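Local coordinates for protein PfEMP1 variant 1 of strain MC (Plasmodium falciparum, PDB 5LGD) that probably binds a receptor on the surface of host cells, this chain being one disulfide-bonded, helical domain of a much longer protein, at residues B[18-23]-B[109-114]; B[24-29]-B[50-55]; B[69-74]-B[81-86]. All coordinates share one frame; numbering follows the deposited sequence. Where two conformers were deposited one is given.

Interaction 1: residues B[18-23]-B[109-114]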
loop_
_atom_site.group_PDB
_atom_site.type_symbol
_atom_site.label_atom_id
_atom_site.label_comp_id
_atom_site.label_asym_id
_atom_site.label_seq_id
_atom_site.Cartn_x
_atom_site.Cartn_y
_atom_site.Cartn_z
ATOM N N MET B 18 -25.080 15.094 24.373
ATOM C CA MET B 18 -26.301 15.737 23.906
ATOM C C MET B 18 -27.429 14.681 23.744
ATOM O O MET B 18 -28.564 14.938 24.173
ATOM C CB MET B 18 -26.073 16.667 22.690
ATOM C CG MET B 18 -26.329 16.056 21.344
ATOM S SD MET B 18 -28.079 16.176 20.924
ATOM C CE MET B 18 -28.022 15.504 19.352
ATOM N N LEU B 19 -27.086 13.471 23.267
ATOM C CA LEU B 19 -28.044 12.367 23.089
ATOM C C LEU B 19 -28.623 11.925 24.409
ATOM O O LEU B 19 -29.832 11.658 24.502
ATOM C CB LEU B 19 -27.382 11.188 22.360
ATOM C CG LEU B 19 -27.020 11.459 20.871
ATOM C CD1 LEU B 19 -26.290 10.277 20.260
ATOM C CD2 LEU B 19 -28.244 11.750 20.058
ATOM N N ILE B 20 -27.765 11.944 25.444
ATOM C CA ILE B 20 -28.078 11.589 26.816
ATOM C C ILE B 20 -28.970 12.662 27.429
ATOM O O ILE B 20 -29.961 12.333 28.064
ATOM C CB ILE B 20 -26.779 11.243 27.631
ATOM C CG1 ILE B 20 -26.155 9.873 27.186
ATOM C CG2 ILE B 20 -27.012 11.211 29.139
ATOM C CD1 ILE B 20 -27.063 8.755 26.921
ATOM N N ASP B 21 -28.653 13.919 27.210
ATOM C CA ASP B 21 -29.451 15.050 27.683
ATOM C C ASP B 21 -30.837 15.022 27.045
ATOM O O ASP B 21 -31.838 15.179 27.740
ATOM C CB ASP B 21 -28.728 16.365 27.412
ATOM C CG ASP B 21 -27.500 16.657 28.251
ATOM O OD1 ASP B 21 -27.340 16.025 29.308
ATOM O OD2 ASP B 21 -26.730 17.561 27.875
ATOM N N SER B 22 -30.912 14.709 25.750
ATOM C CA SER B 22 -32.190 14.587 25.041
ATOM C C SER B 22 -33.089 13.523 25.739
ATOM O O SER B 22 -34.260 13.790 26.011
ATOM C CB SER B 22 -31.951 14.280 23.564
ATOM O OG SER B 22 -33.151 14.368 22.816
ATOM N N ILE B 23 -32.503 12.393 26.142
ATOM C CA ILE B 23 -33.202 11.326 26.878
ATOM C C ILE B 23 -33.580 11.785 28.289
ATOM O O ILE B 23 -34.664 11.450 28.771
ATOM C CB ILE B 23 -32.339 10.029 26.956
ATOM C CG1 ILE B 23 -32.073 9.407 25.565
ATOM C CG2 ILE B 23 -32.925 9.009 27.942
ATOM C CD1 ILE B 23 -30.790 8.520 25.550
ATOM N N ILE B 109 -27.243 2.664 24.563
ATOM C CA ILE B 109 -27.447 2.556 23.107
ATOM C C ILE B 109 -28.919 2.263 22.817
ATOM O O ILE B 109 -29.509 2.957 21.998
ATOM C CB ILE B 109 -26.472 1.544 22.438
ATOM C CG1 ILE B 109 -25.014 1.988 22.601
ATOM C CG2 ILE B 109 -26.842 1.246 20.961
ATOM C CD1 ILE B 109 -24.617 3.264 21.929
ATOM N N LYS B 110 -29.535 1.325 23.568
ATOM C CA LYS B 110 -30.965 0.995 23.444
ATOM C C LYS B 110 -31.849 2.269 23.519
ATOM O O LYS B 110 -32.729 2.444 22.678
ATOM C CB LYS B 110 -31.376 0.007 24.549
ATOM C CG LYS B 110 -32.745 -0.656 24.368
ATOM C CD LYS B 110 -32.975 -1.635 25.510
ATOM C CE LYS B 110 -34.119 -2.560 25.240
ATOM N NZ LYS B 110 -34.199 -3.614 26.276
ATOM N N ARG B 111 -31.612 3.124 24.558
ATOM C CA ARG B 111 -32.323 4.384 24.823
ATOM C C ARG B 111 -32.140 5.383 23.661
ATOM O O ARG B 111 -33.108 6.041 23.257
ATOM C CB ARG B 111 -31.850 5.049 26.157
ATOM C CG ARG B 111 -31.970 4.199 27.439
ATOM C CD ARG B 111 -32.045 4.949 28.795
ATOM N NE ARG B 111 -31.318 6.224 28.904
ATOM C CZ ARG B 111 -30.010 6.353 29.128
ATOM N NH1 ARG B 111 -29.235 5.288 29.195
ATOM N NH2 ARG B 111 -29.458 7.555 29.212
ATOM N N ILE B 112 -30.890 5.499 23.135
ATOM C CA ILE B 112 -30.543 6.420 22.053
ATOM C C ILE B 112 -31.276 5.963 20.765
ATOM O O ILE B 112 -31.982 6.765 20.151
ATOM C CB ILE B 112 -29.006 6.537 21.865
ATOM C CG1 ILE B 112 -28.363 7.145 23.144
ATOM C CG2 ILE B 112 -28.700 7.402 20.608
ATOM C CD1 ILE B 112 -26.835 7.126 23.270
ATOM N N GLU B 113 -31.158 4.658 20.419
ATOM C CA GLU B 113 -31.804 4.017 19.278
ATOM C C GLU B 113 -33.323 4.293 19.321
ATOM O O GLU B 113 -33.872 4.722 18.307
ATOM C CB GLU B 113 -31.490 2.516 19.292
ATOM C CG GLU B 113 -31.619 1.812 17.955
ATOM C CD GLU B 113 -31.232 0.345 17.949
ATOM O OE1 GLU B 113 -31.195 -0.282 19.033
ATOM O OE2 GLU B 113 -30.983 -0.185 16.842
ATOM N N ALA B 114 -33.965 4.160 20.502
ATOM C CA ALA B 114 -35.396 4.441 20.714
ATOM C C ALA B 114 -35.730 5.929 20.436
ATOM O O ALA B 114 -36.716 6.226 19.740
ATOM C CB ALA B 114 -35.790 4.089 22.139
#
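Ile112 of helix 106-118 projects against Leu19, Ile20 and Ile23 of helix 7-29, an apolar helix-helix crossing at 74° in an all-helical domain, the segment axes 10.0 Å apart. The outer carbons of Ile112 share out the partners: CG2 rests on Leu19 CD1 at 3.8 Å, CG1 on Ile23 CD1 at 3.7 Å, and CD1 faces Ile20 CD1 at 4.0 Å. With CG1 beside the backbone N (chi1 -63°), CD1 points toward helix 7-29. Branched aliphatic residues suit such a place because they fill space without polar groups that would need partners. Further out, Ile99 and Leu96 of helix 92-103 pack on Leu19 and Ile112 respectively, while Leu148 of helix 144-162 also touches Leu19. Ser22, on another side of helix 7-29, is tied to helix 144-162 by a hydrogen bond between its OG and Glu152 OE1. At the partly exposed margin, Arg111 is modelled in two conformers. In the one described here its chain bends at chi3, bringing the guanidinium toward two isoleucines: Ile20 CD1 approaches NH2 obliquely at 3.5 Å, and Ile23 CG2 lies at the edge, 3.4 Å from Arg111 NE, which is buried without a polar partner in this conformer.

Interaction 2: residues B[24-29]-B[50-55]. Unlike the reference sequence in segment 50-55: Ser51 (reference Cys).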
loop_
_atom_site.group_PDB
_atom_site.type_symbol
_atom_site.label_atom_id
_atom_site.label_comp_id
_atom_site.label_asym_id
_atom_site.label_seq_id
_atom_site.Cartn_x
_atom_site.Cartn_y
_atom_site.Cartn_z
ATOM N N LYS B 24 -32.649 12.480 28.972
ATOM C CA LYS B 24 -32.853 12.956 30.352
ATOM C C LYS B 24 -33.982 13.983 30.455
ATOM O O LYS B 24 -34.527 14.140 31.540
ATOM C CB LYS B 24 -31.551 13.506 30.955
ATOM C CG LYS B 24 -30.608 12.437 31.471
ATOM C CD LYS B 24 -29.207 13.019 31.603
ATOM C CE LYS B 24 -28.475 12.511 32.819
ATOM N NZ LYS B 24 -27.917 11.146 32.613
ATOM N N TRP B 25 -34.345 14.663 29.324
ATOM C CA TRP B 25 -35.469 15.602 29.302
ATOM C C TRP B 25 -36.767 14.846 29.525
ATOM O O TRP B 25 -37.620 15.311 30.265
ATOM C CB TRP B 25 -35.517 16.408 28.002
ATOM C CG TRP B 25 -34.654 17.628 28.061
ATOM C CD1 TRP B 25 -33.490 17.843 27.377
ATOM C CD2 TRP B 25 -34.876 18.804 28.859
ATOM N NE1 TRP B 25 -32.981 19.086 27.688
ATOM C CE2 TRP B 25 -33.802 19.687 28.615
ATOM C CE3 TRP B 25 -35.870 19.185 29.777
ATOM C CZ2 TRP B 25 -33.722 20.956 29.218
ATOM C CZ3 TRP B 25 -35.786 20.433 30.379
ATOM C CH2 TRP B 25 -34.703 21.289 30.128
ATOM N N ARG B 26 -36.863 13.637 28.963
ATOM C CA ARG B 26 -38.013 12.761 29.136
ATOM C C ARG B 26 -37.969 12.043 30.465
ATOM O O ARG B 26 -38.996 11.976 31.127
ATOM C CB ARG B 26 -38.163 11.790 27.963
ATOM C CG ARG B 26 -38.691 12.470 26.686
ATOM C CD ARG B 26 -37.588 13.153 25.883
ATOM N NE ARG B 26 -38.070 13.593 24.580
ATOM C CZ ARG B 26 -37.413 14.408 23.773
ATOM N NH1 ARG B 26 -36.249 14.932 24.150
ATOM N NH2 ARG B 26 -37.930 14.743 22.599
ATOM N N ASP B 27 -36.788 11.577 30.900
ATOM C CA ASP B 27 -36.605 10.867 32.198
ATOM C C ASP B 27 -36.968 11.758 33.403
ATOM O O ASP B 27 -37.569 11.293 34.375
ATOM C CB ASP B 27 -35.143 10.418 32.332
ATOM C CG ASP B 27 -34.789 9.197 31.512
ATOM O OD1 ASP B 27 -35.630 8.779 30.668
ATOM O OD2 ASP B 27 -33.683 8.640 31.728
ATOM N N GLU B 28 -36.625 13.055 33.306
ATOM C CA GLU B 28 -36.889 14.051 34.349
ATOM C C GLU B 28 -38.223 14.809 34.157
ATOM O O GLU B 28 -38.958 14.983 35.131
ATOM C CB GLU B 28 -35.693 15.024 34.490
ATOM C CG GLU B 28 -34.543 14.425 35.287
ATOM C CD GLU B 28 -33.174 15.026 35.042
ATOM O OE1 GLU B 28 -32.245 14.264 34.691
ATOM O OE2 GLU B 28 -33.018 16.253 35.233
ATOM N N HIS B 29 -38.525 15.259 32.914
ATOM C CA HIS B 29 -39.717 16.069 32.636
ATOM C C HIS B 29 -40.601 15.509 31.519
ATOM O O HIS B 29 -41.168 16.275 30.722
ATOM C CB HIS B 29 -39.332 17.532 32.375
ATOM C CG HIS B 29 -38.245 18.009 33.278
ATOM N ND1 HIS B 29 -38.497 18.358 34.585
ATOM C CD2 HIS B 29 -36.918 18.123 33.043
ATOM C CE1 HIS B 29 -37.324 18.691 35.101
ATOM N NE2 HIS B 29 -36.345 18.565 34.210
ATOM N N ILE B 50 -39.863 25.795 28.068
ATOM C CA ILE B 50 -38.998 26.933 27.739
ATOM C C ILE B 50 -37.518 26.553 27.925
ATOM O O ILE B 50 -36.714 26.843 27.036
ATOM C CB ILE B 50 -39.429 28.225 28.495
ATOM C CG1 ILE B 50 -40.835 28.653 28.039
ATOM C CG2 ILE B 50 -38.422 29.366 28.285
ATOM C CD1 ILE B 50 -41.535 29.545 28.922
ATOM N N SER B 51 -37.167 25.900 29.054
ATOM C CA SER B 51 -35.797 25.419 29.347
ATOM C C SER B 51 -35.340 24.403 28.302
ATOM O O SER B 51 -34.185 24.456 27.852
ATOM C CB SER B 51 -35.724 24.769 30.728
ATOM O OG SER B 51 -36.084 25.694 31.740
ATOM N N PHE B 52 -36.265 23.484 27.916
ATOM C CA PHE B 52 -36.029 22.480 26.886
ATOM C C PHE B 52 -35.836 23.218 25.532
ATOM O O PHE B 52 -34.871 22.928 24.841
ATOM C CB PHE B 52 -37.160 21.453 26.831
ATOM C CG PHE B 52 -37.053 20.467 25.687
ATOM C CD1 PHE B 52 -35.899 19.707 25.503
ATOM C CD2 PHE B 52 -38.122 20.263 24.824
ATOM C CE1 PHE B 52 -35.796 18.813 24.438
ATOM C CE2 PHE B 52 -38.019 19.362 23.759
ATOM C CZ PHE B 52 -36.856 18.650 23.569
ATOM N N GLN B 53 -36.693 24.212 25.209
ATOM C CA GLN B 53 -36.555 25.030 23.992
ATOM C C GLN B 53 -35.197 25.756 23.966
ATOM O O GLN B 53 -34.562 25.810 22.913
ATOM C CB GLN B 53 -37.704 26.046 23.849
ATOM C CG GLN B 53 -37.659 26.802 22.519
ATOM C CD GLN B 53 -38.948 27.497 22.215
ATOM O OE1 GLN B 53 -39.296 28.506 22.839
ATOM N NE2 GLN B 53 -39.674 26.988 21.227
ATOM N N LYS B 54 -34.769 26.310 25.126
ATOM C CA LYS B 54 -33.492 27.012 25.304
ATOM C C LYS B 54 -32.337 26.061 24.990
ATOM O O LYS B 54 -31.459 26.410 24.196
ATOM C CB LYS B 54 -33.363 27.525 26.752
ATOM C CG LYS B 54 -32.456 28.740 26.920
ATOM C CD LYS B 54 -31.948 28.873 28.355
ATOM C CE LYS B 54 -31.298 30.217 28.599
ATOM N NZ LYS B 54 -30.782 30.333 29.989
ATOM N N TRP B 55 -32.349 24.852 25.618
ATOM C CA TRP B 55 -31.355 23.815 25.433
ATOM C C TRP B 55 -31.175 23.495 23.969
ATOM O O TRP B 55 -30.035 23.405 23.549
ATOM C CB TRP B 55 -31.769 22.546 26.199
ATOM C CG TRP B 55 -30.855 21.372 26.013
ATOM C CD1 TRP B 55 -29.661 21.150 26.637
ATOM C CD2 TRP B 55 -31.091 20.233 25.180
ATOM N NE1 TRP B 55 -29.147 19.933 26.256
ATOM C CE2 TRP B 55 -30.015 19.338 25.378
ATOM C CE3 TRP B 55 -32.109 19.881 24.277
ATOM C CZ2 TRP B 55 -29.920 18.123 24.693
ATOM C CZ3 TRP B 55 -32.030 18.656 23.631
ATOM C CH2 TRP B 55 -30.942 17.797 23.836
#
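Trp25 meets Phe52 and Trp55 in an aromatic cluster between two nearly antiparallel helices, whose directions differ by 169°. Two contacts are edge-to-face. The edge of Phe52 is turned to a face of the Trp25 indole, with Phe52 CD1 3.5 Å from Trp25 CG and the planes at 57°. Trp25 in turn offers its own edge to a face of Trp55, and its NE1 lies 3.3 Å from Trp55 CD2. A CH-pi contact adds to these: Phe52 CB sits 3.8 Å from the centroid of the Trp25 six-membered ring, almost on its normal. Beyond it, Trp25 CH2 reaches Ser51 CB at 3.7 Å; this serine stands where the reference sequence has cysteine. A broad indole suits the 12.0 Å separation of the segment axes, since it reaches the other helix and offers both a face and an edge. The polar component is Arg26, bent at chi2 (83°) so that NH1 passes 3.8 Å from Phe52 CZ; the guanidinium is held by a salt bridge from NH2 to Glu152 and a hydrogen bond from NH1 to Ser22 O. The cluster thus joins helix 7-29 to helix 45-70, with Ile33 of the connecting loop packing on Trp25 and Phe52, and helix 144-162 contributing Glu152 and Ala156 against Phe52.

Interaction 3: residues B[69-74]-B[81-86]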
loop_
_atom_site.group_PDB
_atom_site.type_symbol
_atom_site.label_atom_id
_atom_site.label_comp_id
_atom_site.label_asym_id
_atom_site.label_seq_id
_atom_site.Cartn_x
_atom_site.Cartn_y
_atom_site.Cartn_z
ATOM N N HIS B 69 -15.277 23.414 12.795
ATOM C CA HIS B 69 -13.902 22.926 12.979
ATOM C C HIS B 69 -13.671 21.638 12.178
ATOM O O HIS B 69 -12.566 21.428 11.678
ATOM C CB HIS B 69 -13.554 22.703 14.473
ATOM C CG HIS B 69 -12.073 22.604 14.698
ATOM N ND1 HIS B 69 -11.472 21.405 15.006
ATOM C CD2 HIS B 69 -11.110 23.542 14.549
ATOM C CE1 HIS B 69 -10.177 21.647 15.073
ATOM N NE2 HIS B 69 -9.909 22.918 14.802
ATOM N N PHE B 70 -14.725 20.803 12.018
ATOM C CA PHE B 70 -14.661 19.549 11.248
ATOM C C PHE B 70 -14.322 19.818 9.785
ATOM O O PHE B 70 -13.611 19.041 9.155
ATOM C CB PHE B 70 -16.001 18.798 11.333
ATOM C CG PHE B 70 -15.932 17.342 10.958
ATOM C CD1 PHE B 70 -16.110 16.937 9.643
ATOM C CD2 PHE B 70 -15.704 16.373 11.920
ATOM C CE1 PHE B 70 -16.057 15.595 9.301
ATOM C CE2 PHE B 70 -15.628 15.034 11.569
ATOM C CZ PHE B 70 -15.821 14.653 10.263
ATOM N N ARG B 71 -14.887 20.882 9.242
ATOM C CA ARG B 71 -14.695 21.317 7.866
ATOM C C ARG B 71 -13.292 21.903 7.647
ATOM O O ARG B 71 -12.899 22.133 6.505
ATOM C CB ARG B 71 -15.789 22.317 7.461
ATOM C CG ARG B 71 -17.144 21.644 7.337
ATOM C CD ARG B 71 -18.170 22.586 6.736
ATOM N NE ARG B 71 -19.495 21.971 6.785
ATOM C CZ ARG B 71 -20.495 22.388 7.550
ATOM N NH1 ARG B 71 -21.657 21.747 7.539
ATOM N NH2 ARG B 71 -20.361 23.478 8.295
ATOM N N LYS B 72 -12.534 22.140 8.743
ATOM C CA LYS B 72 -11.180 22.678 8.647
ATOM C C LYS B 72 -10.110 21.575 8.609
ATOM O O LYS B 72 -8.936 21.912 8.412
ATOM C CB LYS B 72 -10.909 23.729 9.736
ATOM C CG LYS B 72 -11.575 25.052 9.396
ATOM C CD LYS B 72 -11.988 25.878 10.603
ATOM C CE LYS B 72 -12.985 26.934 10.170
ATOM N NZ LYS B 72 -13.270 27.927 11.237
ATOM N N GLN B 73 -10.510 20.254 8.713
ATOM C CA GLN B 73 -9.547 19.138 8.658
ATOM C C GLN B 73 -8.791 19.060 7.319
ATOM O O GLN B 73 -9.390 19.176 6.242
ATOM C CB GLN B 73 -10.174 17.805 9.000
ATOM C CG GLN B 73 -10.841 17.731 10.371
ATOM C CD GLN B 73 -11.582 16.426 10.454
ATOM O OE1 GLN B 73 -11.024 15.388 10.822
ATOM N NE2 GLN B 73 -12.838 16.445 10.053
ATOM N N LYS B 74 -7.461 18.926 7.392
ATOM C CA LYS B 74 -6.627 18.925 6.171
ATOM C C LYS B 74 -6.107 17.533 5.799
ATOM O O LYS B 74 -5.290 17.404 4.879
ATOM C CB LYS B 74 -5.476 19.953 6.286
ATOM C CG LYS B 74 -5.933 21.374 6.628
ATOM C CD LYS B 74 -6.841 22.033 5.564
ATOM C CE LYS B 74 -7.269 23.442 5.936
ATOM N NZ LYS B 74 -8.743 23.561 6.114
ATOM N N THR B 81 -16.038 15.153 0.163
ATOM C CA THR B 81 -16.174 16.412 0.896
ATOM C C THR B 81 -16.246 16.189 2.421
ATOM O O THR B 81 -16.618 15.116 2.857
ATOM C CB THR B 81 -17.337 17.277 0.370
ATOM O OG1 THR B 81 -18.546 16.859 0.978
ATOM C CG2 THR B 81 -17.460 17.299 -1.169
ATOM N N HIS B 82 -15.962 17.235 3.216
ATOM C CA HIS B 82 -16.059 17.211 4.682
ATOM C C HIS B 82 -17.493 16.946 5.144
ATOM O O HIS B 82 -17.701 16.493 6.268
ATOM C CB HIS B 82 -15.629 18.581 5.219
ATOM C CG HIS B 82 -14.162 18.825 5.154
ATOM N ND1 HIS B 82 -13.585 19.506 4.091
ATOM C CD2 HIS B 82 -13.197 18.516 6.048
ATOM C CE1 HIS B 82 -12.293 19.566 4.362
ATOM N NE2 HIS B 82 -12.017 19.016 5.543
ATOM N N ASP B 83 -18.485 17.275 4.298
ATOM C CA ASP B 83 -19.898 17.092 4.617
ATOM C C ASP B 83 -20.328 15.657 4.380
ATOM O O ASP B 83 -21.051 15.111 5.201
ATOM C CB ASP B 83 -20.769 18.112 3.867
ATOM C CG ASP B 83 -20.798 19.449 4.590
ATOM O OD1 ASP B 83 -19.831 20.239 4.427
ATOM O OD2 ASP B 83 -21.754 19.683 5.373
ATOM N N ASP B 84 -19.872 15.028 3.277
ATOM C CA ASP B 84 -20.153 13.595 3.026
ATOM C C ASP B 84 -19.452 12.793 4.116
ATOM O O ASP B 84 -19.920 11.724 4.511
ATOM C CB ASP B 84 -19.577 13.126 1.674
ATOM C CG ASP B 84 -20.030 13.917 0.471
ATOM O OD1 ASP B 84 -21.206 14.354 0.454
ATOM O OD2 ASP B 84 -19.225 14.056 -0.479
ATOM N N PHE B 85 -18.319 13.326 4.583
ATOM C CA PHE B 85 -17.511 12.723 5.619
ATOM C C PHE B 85 -18.296 12.711 6.927
ATOM O O PHE B 85 -18.521 11.637 7.475
ATOM C CB PHE B 85 -16.150 13.455 5.710
ATOM C CG PHE B 85 -15.100 12.947 6.672
ATOM C CD1 PHE B 85 -15.246 11.709 7.314
ATOM C CD2 PHE B 85 -13.974 13.707 6.956
ATOM C CE1 PHE B 85 -14.277 11.247 8.189
ATOM C CE2 PHE B 85 -13.012 13.240 7.853
ATOM C CZ PHE B 85 -13.173 12.023 8.457
ATOM N N LEU B 86 -18.783 13.883 7.359
ATOM C CA LEU B 86 -19.603 14.106 8.551
ATOM C C LEU B 86 -20.879 13.247 8.530
ATOM O O LEU B 86 -21.247 12.659 9.546
ATOM C CB LEU B 86 -20.029 15.595 8.573
ATOM C CG LEU B 86 -19.633 16.471 9.777
ATOM C CD1 LEU B 86 -20.508 17.668 9.852
ATOM C CD2 LEU B 86 -19.733 15.721 11.105
#
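Phe70 is wedged among Phe85, Leu86 and Gln73 in the tightly packed half of this contact. Leu86 CG lies over one face of the Phe70 ring, 3.6 Å from CD1, and the amide of Gln73 lies over the opposite face, its NE2 donating to Phe70 O at 2.9 Å. The edge of Phe70 meets the face of Phe85 in an edge-to-face pair, planes inclined at 56°; setting Phe70 CG anti to the backbone N (chi1 -162°) carries the ring there. The same aromatic half meets another protein, which packs aromatic side chains on Phe70, Gln73 and Phe85 and hydrogen-bonds Gln73 OE1, consistent with a receptor-binding surface. Beside these rings, His82 NE2 donates to Gln73 O at 2.7 Å, in the ring plane and on a carbonyl lone pair, while Arg71 O sits over the ring's face without bonding. Toward the more exposed side, polar groups replace rings: the extended Arg71 grips Asp83 side-on, NE to OD1 at 2.9 Å and NH1 to OD2 at 3.0 Å, the two planes only 13° apart. This is a helix-loop-helix connection: a type I beta turn from Phe70 to Gln73 leads out of helix 45-70, and Thr81 with Asp84 forms a capping box starting helix 82-90.

How the interactions relate
Interactions 1 and 2 both use helix 7-29 and touch each other, Trp55 lying against Asp21 and Ser22; that helix packs on helix 106-118 with one side and on helix 45-70 with another. Interaction 1 is buried, near the chain's centre, and mainly aliphatic; interaction 2 is nearer the surface and relies on aromatic rings. Glu152 of helix 144-162 bonds to residues from both, Ser22 and Arg26. Interaction 3 shares helix 45-70 with interaction 2 but uses its far end, with centres about 30 Å apart on opposite sides of the chain's centre. It alone has hydrogen bonds and a salt bridge between its segments, and it alone meets another protein.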